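Local coordinates for teichoic acid biosynthesis protein F (Staphylococcus epidermidis, PDB 3L7I) that probably serves bacterial cell-wall polymer biosynthesis and carries a GT-B fold built from two Rossmann-like domains, at residues K557-L562 against N589-S594; Y481-N486 against L505-P510; K563-N568 against E669-A674; Y373-K378 against A706-G711. One frame throughout, in Å; residues are numbered along the deposited sequence.

Interaction 1: residues K557-L562 against N589-S594; sequences KYLFEL and NALDLS
Leu559 and Leu562 of one loop meet Ala590 and Leu591 of another, a small example of two irregular segments meeting through aliphatic branches. The fork of Leu559 leans on the methyl group opposite it: its CG comes within 4.0 Å of Ala590 CB, and both side chains leave their backbones heading for the other loop. With chi1 at 60°, CG of Leu559 sits between the backbone N and the carbonyl carbon; CD1 of this residue lies 4.3 Å from Leu591 CD2. That same CD2 is also met by Leu562, whose CD2 lies 4.0 Å away from Leu591 CD2, so a single methyl touches two leucines of the partner loop. The Leu562 and Leu591 side chains cross at about a right angle. For Leu562, a chi1 of -49° keeps CG beside the backbone N and brings the end of the chain nearer to the second loop than its root. Leu581 lies against both Leu562 and Leu591 and ties the cluster to strand 577-581. The loops belong to successive crossovers, one running from strand 539-543 to helix 566-573, the other from helix 585-588 to strand 600-602, and their contact at the surface belongs to the beta-alpha-beta crossovers of a Rossmann-like domain.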
loop_
_atom_site.group_PDB
_atom_site.type_symbol
_atom_site.label_atom_id
_atom_site.label_comp_id
_atom_site.label_asym_id
_atom_site.label_seq_id
_atom_site.Cartn_x
_atom_site.Cartn_y
_atom_site.Cartn_z
ATOM N N LYS A 557 -8.438 -45.158 -21.181
ATOM C CA LYS A 557 -9.127 -45.377 -22.463
ATOM C C LYS A 557 -9.785 -46.765 -22.591
ATOM O O LYS A 557 -10.985 -46.860 -22.860
ATOM C CB LYS A 557 -8.197 -45.087 -23.656
ATOM C CG LYS A 557 -8.116 -43.612 -24.068
ATOM C CD LYS A 557 -9.402 -43.133 -24.743
ATOM C CE LYS A 557 -9.413 -41.618 -24.939
ATOM N NZ LYS A 557 -10.700 -41.125 -25.520
ATOM N N TYR A 558 -9.009 -47.832 -22.406
ATOM C CA TYR A 558 -9.577 -49.182 -22.398
ATOM C C TYR A 558 -9.169 -49.981 -21.156
ATOM O O TYR A 558 -7.979 -50.144 -20.881
ATOM C CB TYR A 558 -9.241 -49.939 -23.692
ATOM C CG TYR A 558 -7.772 -49.962 -24.065
ATOM C CD1 TYR A 558 -7.138 -48.826 -24.561
ATOM C CD2 TYR A 558 -7.026 -51.131 -23.949
ATOM C CE1 TYR A 558 -5.794 -48.850 -24.912
ATOM C CE2 TYR A 558 -5.683 -51.165 -24.298
ATOM C CZ TYR A 558 -5.072 -50.022 -24.779
ATOM O OH TYR A 558 -3.738 -50.058 -25.126
ATOM N N LEU A 559 -10.164 -50.464 -20.410
ATOM C CA LEU A 559 -9.912 -51.206 -19.170
ATOM C C LEU A 559 -9.939 -52.712 -19.376
ATOM O O LEU A 559 -10.554 -53.194 -20.329
ATOM C CB LEU A 559 -10.908 -50.819 -18.061
ATOM C CG LEU A 559 -12.430 -50.985 -18.181
ATOM C CD1 LEU A 559 -12.866 -52.241 -18.929
ATOM C CD2 LEU A 559 -13.040 -50.963 -16.784
ATOM N N PHE A 560 -9.269 -53.450 -18.490
ATOM C CA PHE A 560 -9.399 -54.901 -18.499
ATOM C C PHE A 560 -10.730 -55.241 -17.864
ATOM O O PHE A 560 -11.132 -54.638 -16.866
ATOM C CB PHE A 560 -8.245 -55.629 -17.791
ATOM C CG PHE A 560 -8.101 -57.080 -18.211
ATOM C CD1 PHE A 560 -7.232 -57.444 -19.236
ATOM C CD2 PHE A 560 -8.852 -58.073 -17.601
ATOM C CE1 PHE A 560 -7.108 -58.773 -19.633
ATOM C CE2 PHE A 560 -8.731 -59.402 -17.997
ATOM C CZ PHE A 560 -7.858 -59.750 -19.015
ATOM N N GLU A 561 -11.419 -56.196 -18.470
ATOM C CA GLU A 561 -12.768 -56.526 -18.075
ATOM C C GLU A 561 -12.883 -56.894 -16.610
ATOM O O GLU A 561 -11.929 -57.350 -15.980
ATOM C CB GLU A 561 -13.300 -57.654 -18.941
ATOM C CG GLU A 561 -12.242 -58.598 -19.423
ATOM C CD GLU A 561 -12.688 -59.291 -20.677
ATOM O OE1 GLU A 561 -13.815 -58.985 -21.128
ATOM O OE2 GLU A 561 -11.928 -60.124 -21.213
ATOM N N LEU A 562 -14.084 -56.696 -16.089
ATOM C CA LEU A 562 -14.356 -56.872 -14.675
ATOM C C LEU A 562 -13.924 -58.251 -14.228
ATOM O O LEU A 562 -14.208 -59.222 -14.893
ATOM C CB LEU A 562 -15.851 -56.651 -14.396
ATOM C CG LEU A 562 -16.451 -55.380 -14.996
ATOM C CD1 LEU A 562 -17.841 -55.134 -14.436
ATOM C CD2 LEU A 562 -15.546 -54.204 -14.713
ATOM N N ASN A 589 -17.431 -45.016 -17.616
ATOM C CA ASN A 589 -17.288 -44.623 -19.010
ATOM C C ASN A 589 -16.069 -45.209 -19.728
ATOM O O ASN A 589 -15.572 -44.633 -20.684
ATOM C CB ASN A 589 -17.477 -43.101 -19.244
ATOM C CG ASN A 589 -16.609 -42.234 -18.349
ATOM O OD1 ASN A 589 -16.271 -42.617 -17.238
ATOM N ND2 ASN A 589 -16.267 -41.040 -18.828
ATOM N N ALA A 590 -15.622 -46.375 -19.272
ATOM C CA ALA A 590 -14.582 -47.138 -19.959
ATOM C C ALA A 590 -15.081 -48.546 -20.268
ATOM O O ALA A 590 -14.627 -49.184 -21.213
ATOM C CB ALA A 590 -13.322 -47.205 -19.117
ATOM N N LEU A 591 -16.005 -49.021 -19.440
ATOM C CA LEU A 591 -16.716 -50.276 -19.653
ATOM C C LEU A 591 -17.490 -50.308 -20.960
ATOM O O LEU A 591 -18.444 -49.551 -21.116
ATOM C CB LEU A 591 -17.766 -50.430 -18.557
ATOM C CG LEU A 591 -17.640 -51.514 -17.500
ATOM C CD1 LEU A 591 -19.006 -51.729 -16.833
ATOM C CD2 LEU A 591 -17.109 -52.787 -18.152
ATOM N N ASP A 592 -17.127 -51.196 -21.882
ATOM C CA ASP A 592 -17.987 -51.444 -23.031
ATOM C C ASP A 592 -18.904 -52.618 -22.747
ATOM O O ASP A 592 -18.439 -53.741 -22.612
ATOM C CB ASP A 592 -17.172 -51.739 -24.283
ATOM C CG ASP A 592 -18.052 -51.921 -25.522
ATOM O OD1 ASP A 592 -19.139 -51.288 -25.586
ATOM O OD2 ASP A 592 -17.650 -52.692 -26.430
ATOM N N LEU A 593 -20.209 -52.360 -22.666
ATOM C CA LEU A 593 -21.180 -53.412 -22.345
ATOM C C LEU A 593 -21.917 -53.991 -23.570
ATOM O O LEU A 593 -22.972 -54.600 -23.421
ATOM C CB LEU A 593 -22.203 -52.929 -21.302
ATOM C CG LEU A 593 -21.693 -52.726 -19.887
ATOM C CD1 LEU A 593 -22.823 -52.628 -18.893
ATOM C CD2 LEU A 593 -20.761 -53.858 -19.520
ATOM N N SER A 594 -21.371 -53.808 -24.767
ATOM C CA SER A 594 -21.954 -54.418 -25.956
ATOM C C SER A 594 -21.864 -55.931 -25.866
ATOM O O SER A 594 -20.809 -56.475 -25.566
ATOM C CB SER A 594 -21.201 -53.957 -27.184
ATOM O OG SER A 594 -20.607 -52.700 -26.926
#

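Interaction 2: residues Y481-N486 against L505-P510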
loop_
_atom_site.group_PDB
_atom_site.type_symbol
_atom_site.label_atom_id
_atom_site.label_comp_id
_atom_site.label_asym_id
_atom_site.label_seq_id
_atom_site.Cartn_x
_atom_site.Cartn_y
_atom_site.Cartn_z
ATOM N N TYR A 481 -24.240 -30.331 15.093
ATOM C CA TYR A 481 -24.899 -31.632 15.153
ATOM C C TYR A 481 -24.222 -32.598 14.179
ATOM O O TYR A 481 -23.819 -32.200 13.091
ATOM C CB TYR A 481 -26.373 -31.488 14.805
ATOM C CG TYR A 481 -27.183 -30.781 15.875
ATOM C CD1 TYR A 481 -27.227 -31.265 17.185
ATOM C CD2 TYR A 481 -27.920 -29.639 15.580
ATOM C CE1 TYR A 481 -27.981 -30.626 18.163
ATOM C CE2 TYR A 481 -28.666 -29.002 16.548
ATOM C CZ TYR A 481 -28.697 -29.496 17.835
ATOM O OH TYR A 481 -29.448 -28.844 18.788
ATOM N N LEU A 482 -24.077 -33.854 14.592
ATOM C CA LEU A 482 -23.545 -34.919 13.760
ATOM C C LEU A 482 -24.460 -36.139 13.844
ATOM O O LEU A 482 -24.792 -36.620 14.939
ATOM C CB LEU A 482 -22.150 -35.305 14.221
ATOM C CG LEU A 482 -21.587 -36.507 13.487
ATOM C CD1 LEU A 482 -21.709 -36.278 12.010
ATOM C CD2 LEU A 482 -20.163 -36.703 13.867
ATOM N N ILE A 483 -24.873 -36.653 12.689
ATOM C CA ILE A 483 -25.801 -37.778 12.666
ATOM C C ILE A 483 -25.069 -39.096 12.852
ATOM O O ILE A 483 -23.957 -39.279 12.335
ATOM C CB ILE A 483 -26.596 -37.798 11.374
ATOM C CG1 ILE A 483 -27.549 -36.602 11.334
ATOM C CG2 ILE A 483 -27.381 -39.084 11.249
ATOM C CD1 ILE A 483 -28.644 -36.730 10.305
ATOM N N SER A 484 -25.676 -40.018 13.594
ATOM C CA SER A 484 -25.095 -41.351 13.729
ATOM C C SER A 484 -26.093 -42.459 13.400
ATOM O O SER A 484 -27.263 -42.397 13.814
ATOM C CB SER A 484 -24.531 -41.567 15.133
ATOM O OG SER A 484 -23.799 -42.778 15.207
ATOM N N PRO A 485 -25.630 -43.475 12.651
ATOM C CA PRO A 485 -26.403 -44.645 12.216
ATOM C C PRO A 485 -26.484 -45.754 13.278
ATOM O O PRO A 485 -27.440 -46.539 13.258
ATOM C CB PRO A 485 -25.619 -45.162 11.001
ATOM C CG PRO A 485 -24.612 -44.140 10.696
ATOM C CD PRO A 485 -24.335 -43.407 11.971
ATOM N N ASN A 486 -25.503 -45.817 14.178
ATOM C CA ASN A 486 -25.407 -46.902 15.164
ATOM C C ASN A 486 -24.387 -46.604 16.267
ATOM O O ASN A 486 -23.572 -45.700 16.133
ATOM C CB ASN A 486 -25.063 -48.227 14.468
ATOM C CG ASN A 486 -24.192 -48.028 13.240
ATOM O OD1 ASN A 486 -22.994 -47.749 13.341
ATOM N ND2 ASN A 486 -24.797 -48.158 12.068
ATOM N N LEU A 505 -26.429 -37.185 17.077
ATOM C CA LEU A 505 -27.821 -37.634 17.075
ATOM C C LEU A 505 -27.888 -39.036 16.485
ATOM O O LEU A 505 -27.792 -39.205 15.262
ATOM C CB LEU A 505 -28.683 -36.707 16.235
ATOM C CG LEU A 505 -28.577 -35.212 16.478
ATOM C CD1 LEU A 505 -29.498 -34.470 15.535
ATOM C CD2 LEU A 505 -28.943 -34.946 17.906
ATOM N N GLU A 506 -28.026 -40.044 17.341
ATOM C CA GLU A 506 -28.112 -41.421 16.875
ATOM C C GLU A 506 -29.501 -41.675 16.385
ATOM O O GLU A 506 -30.346 -42.096 17.149
ATOM C CB GLU A 506 -27.858 -42.376 18.019
ATOM C CG GLU A 506 -26.535 -43.077 17.961
ATOM C CD GLU A 506 -26.579 -44.410 18.680
ATOM O OE1 GLU A 506 -27.696 -44.942 18.922
ATOM O OE2 GLU A 506 -25.490 -44.916 19.011
ATOM N N ILE A 507 -29.758 -41.426 15.113
ATOM C CA ILE A 507 -31.132 -41.512 14.642
ATOM C C ILE A 507 -31.260 -42.248 13.326
ATOM O O ILE A 507 -32.357 -42.628 12.950
ATOM C CB ILE A 507 -31.753 -40.122 14.484
ATOM C CG1 ILE A 507 -30.878 -39.254 13.561
ATOM C CG2 ILE A 507 -31.959 -39.469 15.847
ATOM C CD1 ILE A 507 -31.513 -37.919 13.216
ATOM N N GLY A 508 -30.134 -42.444 12.634
ATOM C CA GLY A 508 -30.114 -43.150 11.362
ATOM C C GLY A 508 -30.078 -42.159 10.223
ATOM O O GLY A 508 -30.325 -40.973 10.416
ATOM N N TYR A 509 -29.762 -42.634 9.027
ATOM C CA TYR A 509 -29.598 -41.750 7.873
ATOM C C TYR A 509 -30.921 -41.378 7.209
ATOM O O TYR A 509 -31.751 -42.239 6.900
ATOM C CB TYR A 509 -28.643 -42.369 6.858
ATOM C CG TYR A 509 -27.216 -42.292 7.294
ATOM C CD1 TYR A 509 -26.670 -41.073 7.650
ATOM C CD2 TYR A 509 -26.410 -43.421 7.353
ATOM C CE1 TYR A 509 -25.369 -40.962 8.059
ATOM C CE2 TYR A 509 -25.089 -43.323 7.763
ATOM C CZ TYR A 509 -24.576 -42.079 8.119
ATOM O OH TYR A 509 -23.274 -41.904 8.544
ATOM N N PRO A 510 -31.131 -40.077 7.007
ATOM C CA PRO A 510 -32.345 -39.673 6.301
ATOM C C PRO A 510 -32.441 -40.374 4.949
ATOM O O PRO A 510 -33.542 -40.712 4.502
ATOM C CB PRO A 510 -32.141 -38.164 6.129
ATOM C CG PRO A 510 -31.389 -37.783 7.351
ATOM C CD PRO A 510 -30.422 -38.930 7.591
#
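Strands 481-484 and 504-506 are the two parallel strands of a beta-alpha-beta unit joined by helix 487-496, and Ile483 and Ser484 pair there with Leu505 and Glu506. Leu505 spans the join: its N donates to Leu482 O (2.8 Å), and its O accepts from Ser484 N (2.8 Å), a donor standing 46° out of the carbonyl plane. Beyond the strand the chain turns, and Gly508 N reaches Ser484 O at 3.1 Å. On the Ile483 side of the sheet, CG2 of Ile483 lies 3.6 Å from Gly508 O, while its CD1 reaches the Pro510 ring at CD, 3.9 Å away. Leu505 CD2 rests 4.1 Å from Tyr481 CD1. The other side carries Ser484 CB against Glu506 CG (3.8 Å); the carboxylate of Glu506 continues to a salt bridge with Arg487, and Ser484 OG bonds to Thr490. Asn486 OD1 accepts from Ser489 N as the N-cap of helix 487-496, two residues beyond the strand, as in the crossovers of Rossmann-like folds.

Interaction 3: residues K563-N568 against E669-A674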
loop_
_atom_site.group_PDB
_atom_site.type_symbol
_atom_site.label_atom_id
_atom_site.label_comp_id
_atom_site.label_asym_id
_atom_site.label_seq_id
_atom_site.Cartn_x
_atom_site.Cartn_y
_atom_site.Cartn_z
ATOM N N LYS A 563 -13.239 -58.337 -13.100
ATOM C CA LYS A 563 -12.813 -59.631 -12.602
ATOM C C LYS A 563 -14.029 -60.508 -12.318
ATOM O O LYS A 563 -13.924 -61.723 -12.241
ATOM C CB LYS A 563 -11.958 -59.471 -11.344
ATOM C CG LYS A 563 -10.765 -58.517 -11.509
ATOM C CD LYS A 563 -9.455 -59.268 -11.744
ATOM C CE LYS A 563 -8.343 -58.320 -12.228
ATOM N NZ LYS A 563 -8.596 -57.746 -13.596
ATOM N N ILE A 564 -15.201 -59.907 -12.170
ATOM C CA ILE A 564 -16.383 -60.725 -11.861
ATOM C C ILE A 564 -16.807 -61.692 -12.998
ATOM O O ILE A 564 -17.510 -62.670 -12.747
ATOM C CB ILE A 564 -17.589 -59.864 -11.340
ATOM C CG1 ILE A 564 -18.450 -60.665 -10.361
ATOM C CG2 ILE A 564 -18.416 -59.285 -12.495
ATOM C CD1 ILE A 564 -19.515 -59.830 -9.673
ATOM N N ASP A 565 -16.366 -61.409 -14.227
ATOM C CA ASP A 565 -16.660 -62.231 -15.419
ATOM C C ASP A 565 -18.115 -62.146 -15.972
ATOM O O ASP A 565 -18.904 -63.075 -15.783
ATOM C CB ASP A 565 -16.266 -63.697 -15.180
ATOM C CG ASP A 565 -15.941 -64.431 -16.475
ATOM O OD1 ASP A 565 -15.244 -65.474 -16.421
ATOM O OD2 ASP A 565 -16.374 -63.943 -17.552
ATOM N N LEU A 566 -18.464 -61.053 -16.659
ATOM C CA LEU A 566 -19.801 -60.913 -17.243
ATOM C C LEU A 566 -20.228 -62.096 -18.129
ATOM O O LEU A 566 -21.345 -62.598 -18.009
ATOM C CB LEU A 566 -19.935 -59.598 -18.008
ATOM C CG LEU A 566 -19.840 -58.395 -17.080
ATOM C CD1 LEU A 566 -19.944 -57.127 -17.898
ATOM C CD2 LEU A 566 -20.897 -58.439 -15.958
ATOM N N ASP A 567 -19.348 -62.540 -19.015
ATOM C CA ASP A 567 -19.635 -63.722 -19.811
ATOM C C ASP A 567 -20.123 -64.897 -18.987
ATOM O O ASP A 567 -21.143 -65.507 -19.319
ATOM C CB ASP A 567 -18.419 -64.151 -20.609
ATOM C CG ASP A 567 -18.476 -63.663 -22.022
ATOM O OD1 ASP A 567 -19.612 -63.628 -22.590
ATOM O OD2 ASP A 567 -17.393 -63.318 -22.562
ATOM N N ASN A 568 -19.388 -65.234 -17.930
ATOM C CA ASN A 568 -19.778 -66.380 -17.126
ATOM C C ASN A 568 -21.141 -66.088 -16.549
ATOM O O ASN A 568 -22.070 -66.901 -16.671
ATOM C CB ASN A 568 -18.792 -66.670 -15.997
ATOM C CG ASN A 568 -19.016 -68.034 -15.380
ATOM O OD1 ASN A 568 -18.990 -69.039 -16.085
ATOM N ND2 ASN A 568 -19.257 -68.078 -14.069
ATOM N N GLU A 669 -12.767 -66.036 -5.827
ATOM C CA GLU A 669 -12.992 -66.280 -7.249
ATOM C C GLU A 669 -14.467 -66.016 -7.586
ATOM O O GLU A 669 -15.356 -66.261 -6.776
ATOM C CB GLU A 669 -12.561 -67.709 -7.645
ATOM C CG GLU A 669 -13.698 -68.666 -8.069
ATOM C CD GLU A 669 -14.212 -69.549 -6.934
ATOM O OE1 GLU A 669 -14.225 -69.094 -5.771
ATOM O OE2 GLU A 669 -14.608 -70.705 -7.203
ATOM N N PRO A 670 -14.733 -65.502 -8.786
ATOM C CA PRO A 670 -16.103 -65.225 -9.235
ATOM C C PRO A 670 -16.971 -66.471 -9.413
ATOM O O PRO A 670 -18.180 -66.369 -9.293
ATOM C CB PRO A 670 -15.871 -64.617 -10.612
ATOM C CG PRO A 670 -14.558 -65.234 -11.058
ATOM C CD PRO A 670 -13.749 -65.128 -9.814
ATOM N N TYR A 671 -16.372 -67.623 -9.704
ATOM C CA TYR A 671 -17.137 -68.781 -10.193
ATOM C C TYR A 671 -17.992 -69.510 -9.176
ATOM O O TYR A 671 -19.009 -70.096 -9.543
ATOM C CB TYR A 671 -16.220 -69.739 -10.942
ATOM C CG TYR A 671 -15.472 -68.954 -11.966
ATOM C CD1 TYR A 671 -16.127 -68.472 -13.090
ATOM C CD2 TYR A 671 -14.147 -68.605 -11.776
ATOM C CE1 TYR A 671 -15.475 -67.715 -14.024
ATOM C CE2 TYR A 671 -13.483 -67.848 -12.712
ATOM C CZ TYR A 671 -14.154 -67.404 -13.833
ATOM O OH TYR A 671 -13.516 -66.642 -14.775
ATOM N N GLY A 672 -17.589 -69.471 -7.907
ATOM C CA GLY A 672 -18.379 -70.075 -6.849
ATOM C C GLY A 672 -19.528 -69.146 -6.515
ATOM O O GLY A 672 -20.633 -69.577 -6.171
ATOM N N LEU A 673 -19.251 -67.849 -6.625
ATOM C CA LEU A 673 -20.249 -66.808 -6.452
ATOM C C LEU A 673 -21.386 -67.023 -7.455
ATOM O O LEU A 673 -22.563 -67.021 -7.081
ATOM C CB LEU A 673 -19.592 -65.441 -6.675
ATOM C CG LEU A 673 -19.970 -64.297 -5.739
ATOM C CD1 LEU A 673 -19.455 -62.976 -6.299
ATOM C CD2 LEU A 673 -21.471 -64.257 -5.552
ATOM N N ALA A 674 -21.020 -67.226 -8.724
ATOM C CA ALA A 674 -21.991 -67.479 -9.793
ATOM C C ALA A 674 -22.909 -68.643 -9.437
ATOM O O ALA A 674 -24.124 -68.514 -9.459
ATOM C CB ALA A 674 -21.288 -67.739 -11.119
#
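Tyr671 OH donates a hydrogen bond to Asp565 OD1 (2.7 Å), which joins the beginnings of two helices. OD1 takes it on the anti lone pair, turned away from OD2, and lies in the plane of the phenol ring, whereas the carboxylate itself stands 80° to that plane. Further along the same ring edge comes Asn568, its ND2 3.3 Å from Tyr671 CD1 and its amide turned 75° to the ring; ND2 also lies 3.6 Å from Ala674 CB. Behind these groups the backbone takes part, as Ile564 O approaches Pro670 CB at 3.3 Å. Both helices flank the C-terminal Rossmann-like sheet: helix 566-573 leads into strand 577-581, and helix 670-677 follows the edge strand 666-667. Asp565 is the N-cap of the first, and its OD2 accepts a weak capping bond from Asn568 N at 3.3 Å. Each carboxylate oxygen thus has its own task, and the helix start probably helps to stabilise the negative charge. Pro670 CG sits over one face of the Tyr671 ring, offset toward the rim. With chi1 at -52°, CG of Tyr671 stays beside its own backbone N, and the ring swings toward the neighbouring helix. Deeper down, Ile564 and Leu673 both pack on Phe640 and Ile620, side chains of strands 637-640 and 618-621.

Interaction 4: residues Y373-K378 against A706-G711; sequences YEYMQK and ASQYIG
Tyr375 lies flat against the first turns of helix 706-721, and the contact shows how one ring can fill the angle between two crossing helices. The chief interaction is a CH-pi contact: Gln708 CA stands over the centre of the ring, 3.7 Å from its centroid and 13° off the normal. Ser707 O also lies over this face, 3.7 Å from Tyr375 CD2. Chi1 of 168° sends CG away from the backbone N of Tyr375 and carries the ring across the gap. Side chains add van der Waals packing. Tyr375 CB meets Ser707 CB at 3.9 Å, Gln708 CG runs past the phenol oxygen, and Met376 CG settles 3.6 Å from Gly711 CA, where the lack of a side chain leaves room for both Met376 and the ring. Two hydroxyls find partners beyond the segments: Tyr375 OH bonds to Asp712 and Ser707 OG to Asp513. The short helical segments approach to 8.7 Å between axes and cross at -65°. Helix 706-721 here packs on the first Rossmann-like domain of the GT-B part, an arrangement familiar from GT-B proteins, in which the end of the chain crosses back. Ile710 reaches Leu505 of strand 504-506 as well as Ile372 of helix 367-379, and Met376 touches Tyr385 of strand 384-389.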
loop_
_atom_site.group_PDB
_atom_site.type_symbol
_atom_site.label_atom_id
_atom_site.label_comp_id
_atom_site.label_asym_id
_atom_site.label_seq_id
_atom_site.Cartn_x
_atom_site.Cartn_y
_atom_site.Cartn_z
ATOM N N TYR A 373 -34.432 -32.146 3.018
ATOM C CA TYR A 373 -35.079 -31.091 2.230
ATOM C C TYR A 373 -36.478 -31.461 1.751
ATOM O O TYR A 373 -37.415 -30.671 1.892
ATOM C CB TYR A 373 -34.226 -30.692 1.029
ATOM C CG TYR A 373 -34.933 -29.804 0.032
ATOM C CD1 TYR A 373 -35.261 -28.494 0.351
ATOM C CD2 TYR A 373 -35.265 -30.274 -1.234
ATOM C CE1 TYR A 373 -35.902 -27.668 -0.562
ATOM C CE2 TYR A 373 -35.904 -29.460 -2.159
ATOM C CZ TYR A 373 -36.217 -28.154 -1.817
ATOM O OH TYR A 373 -36.845 -27.342 -2.730
ATOM N N GLU A 374 -36.636 -32.653 1.191
ATOM C CA GLU A 374 -37.957 -33.040 0.710
ATOM C C GLU A 374 -38.984 -33.122 1.855
ATOM O O GLU A 374 -40.186 -32.867 1.657
ATOM C CB GLU A 374 -37.883 -34.325 -0.120
ATOM C CG GLU A 374 -36.950 -34.165 -1.318
ATOM C CD GLU A 374 -37.088 -35.255 -2.371
ATOM O OE1 GLU A 374 -37.694 -36.304 -2.048
ATOM O OE2 GLU A 374 -36.585 -35.057 -3.512
ATOM N N TYR A 375 -38.515 -33.457 3.053
ATOM C CA TYR A 375 -39.416 -33.532 4.184
ATOM C C TYR A 375 -39.822 -32.136 4.568
ATOM O O TYR A 375 -40.983 -31.878 4.838
ATOM C CB TYR A 375 -38.768 -34.213 5.382
ATOM C CG TYR A 375 -39.575 -34.040 6.652
ATOM C CD1 TYR A 375 -40.541 -34.977 7.024
ATOM C CD2 TYR A 375 -39.386 -32.929 7.464
ATOM C CE1 TYR A 375 -41.286 -34.816 8.179
ATOM C CE2 TYR A 375 -40.118 -32.758 8.615
ATOM C CZ TYR A 375 -41.066 -33.701 8.968
ATOM O OH TYR A 375 -41.784 -33.508 10.122
ATOM N N MET A 376 -38.867 -31.222 4.597
ATOM C CA MET A 376 -39.188 -29.854 4.989
ATOM C C MET A 376 -40.072 -29.128 3.970
ATOM O O MET A 376 -40.919 -28.333 4.343
ATOM C CB MET A 376 -37.921 -29.062 5.299
ATOM C CG MET A 376 -37.286 -29.517 6.579
ATOM S SD MET A 376 -35.955 -28.450 7.086
ATOM C CE MET A 376 -36.827 -27.038 7.777
ATOM N N GLN A 377 -39.872 -29.405 2.690
ATOM C CA GLN A 377 -40.751 -28.887 1.660
ATOM C C GLN A 377 -42.230 -29.205 1.950
ATOM O O GLN A 377 -43.108 -28.350 1.799
ATOM C CB GLN A 377 -40.353 -29.474 0.311
ATOM C CG GLN A 377 -39.202 -28.750 -0.327
ATOM C CD GLN A 377 -39.562 -27.329 -0.688
ATOM O OE1 GLN A 377 -40.333 -27.095 -1.626
ATOM N NE2 GLN A 377 -39.004 -26.365 0.048
ATOM N N LYS A 378 -42.507 -30.436 2.361
ATOM C CA LYS A 378 -43.878 -30.850 2.631
ATOM C C LYS A 378 -44.480 -30.128 3.851
ATOM O O LYS A 378 -45.617 -29.659 3.798
ATOM C CB LYS A 378 -43.931 -32.368 2.812
ATOM C CG LYS A 378 -45.324 -32.974 2.904
ATOM C CD LYS A 378 -45.239 -34.503 2.951
ATOM C CE LYS A 378 -46.592 -35.163 3.232
ATOM N NZ LYS A 378 -46.475 -36.649 3.262
ATOM N N ALA A 706 -35.762 -40.377 10.094
ATOM C CA ALA A 706 -34.595 -39.509 10.220
ATOM C C ALA A 706 -34.825 -38.086 9.677
ATOM O O ALA A 706 -34.537 -37.102 10.356
ATOM C CB ALA A 706 -33.379 -40.162 9.559
ATOM N N SER A 707 -35.332 -37.978 8.456
ATOM C CA SER A 707 -35.547 -36.669 7.858
ATOM C C SER A 707 -36.528 -35.859 8.699
ATOM O O SER A 707 -36.393 -34.639 8.835
ATOM C CB SER A 707 -36.053 -36.807 6.433
ATOM O OG SER A 707 -35.393 -37.891 5.800
ATOM N N GLN A 708 -37.511 -36.543 9.272
ATOM C CA GLN A 708 -38.427 -35.908 10.197
ATOM C C GLN A 708 -37.695 -35.324 11.403
ATOM O O GLN A 708 -37.873 -34.154 11.732
ATOM C CB GLN A 708 -39.449 -36.918 10.661
ATOM C CG GLN A 708 -40.306 -36.432 11.782
ATOM C CD GLN A 708 -41.549 -37.273 11.912
ATOM O OE1 GLN A 708 -42.222 -37.264 12.947
ATOM N NE2 GLN A 708 -41.864 -38.019 10.855
ATOM N N TYR A 709 -36.864 -36.134 12.057
ATOM C CA TYR A 709 -36.068 -35.650 13.183
ATOM C C TYR A 709 -35.254 -34.390 12.844
ATOM O O TYR A 709 -35.350 -33.384 13.560
ATOM C CB TYR A 709 -35.149 -36.732 13.761
ATOM C CG TYR A 709 -34.668 -36.379 15.150
ATOM C CD1 TYR A 709 -35.398 -36.743 16.275
ATOM C CD2 TYR A 709 -33.498 -35.654 15.335
ATOM C CE1 TYR A 709 -34.965 -36.413 17.545
ATOM C CE2 TYR A 709 -33.058 -35.315 16.610
ATOM C CZ TYR A 709 -33.793 -35.693 17.714
ATOM O OH TYR A 709 -33.352 -35.339 18.981
ATOM N N ILE A 710 -34.461 -34.428 11.768
ATOM C CA ILE A 710 -33.734 -33.230 11.367
ATOM C C ILE A 710 -34.671 -32.072 10.994
ATOM O O ILE A 710 -34.548 -30.978 11.537
ATOM C CB ILE A 710 -32.713 -33.483 10.247
ATOM C CG1 ILE A 710 -31.677 -34.493 10.721
ATOM C CG2 ILE A 710 -32.012 -32.182 9.881
ATOM C CD1 ILE A 710 -30.968 -34.046 11.988
ATOM N N GLY A 711 -35.609 -32.304 10.082
ATOM C CA GLY A 711 -36.521 -31.248 9.688
ATOM C C GLY A 711 -37.229 -30.577 10.867
ATOM O O GLY A 711 -37.402 -29.357 10.887
#

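Interactions 2 and 4 are buried in the first sheet domain of the GT-B part, while interactions 1 and 3 lie on the periphery of the C-terminal one, with interaction 1 at the surface. Within each half the pair is continuous: Gly508 O and Pro510 of interaction 2 pack on Ala706 and Ser707 of interaction 4, and Leu593 CD2 of segment 589-594 meets Leu566 CD1 of segment 563-568 at 3.7 Å. Between the halves, interactions 1 and 2 have centres about 38 Å apart. The chemistry changes with place, from backbone hydrogen bonding between strands in interaction 2 and ring-over-helix packing in interaction 4 to a phenol-carboxylate bond in interaction 3 and purely aliphatic touching in interaction 1.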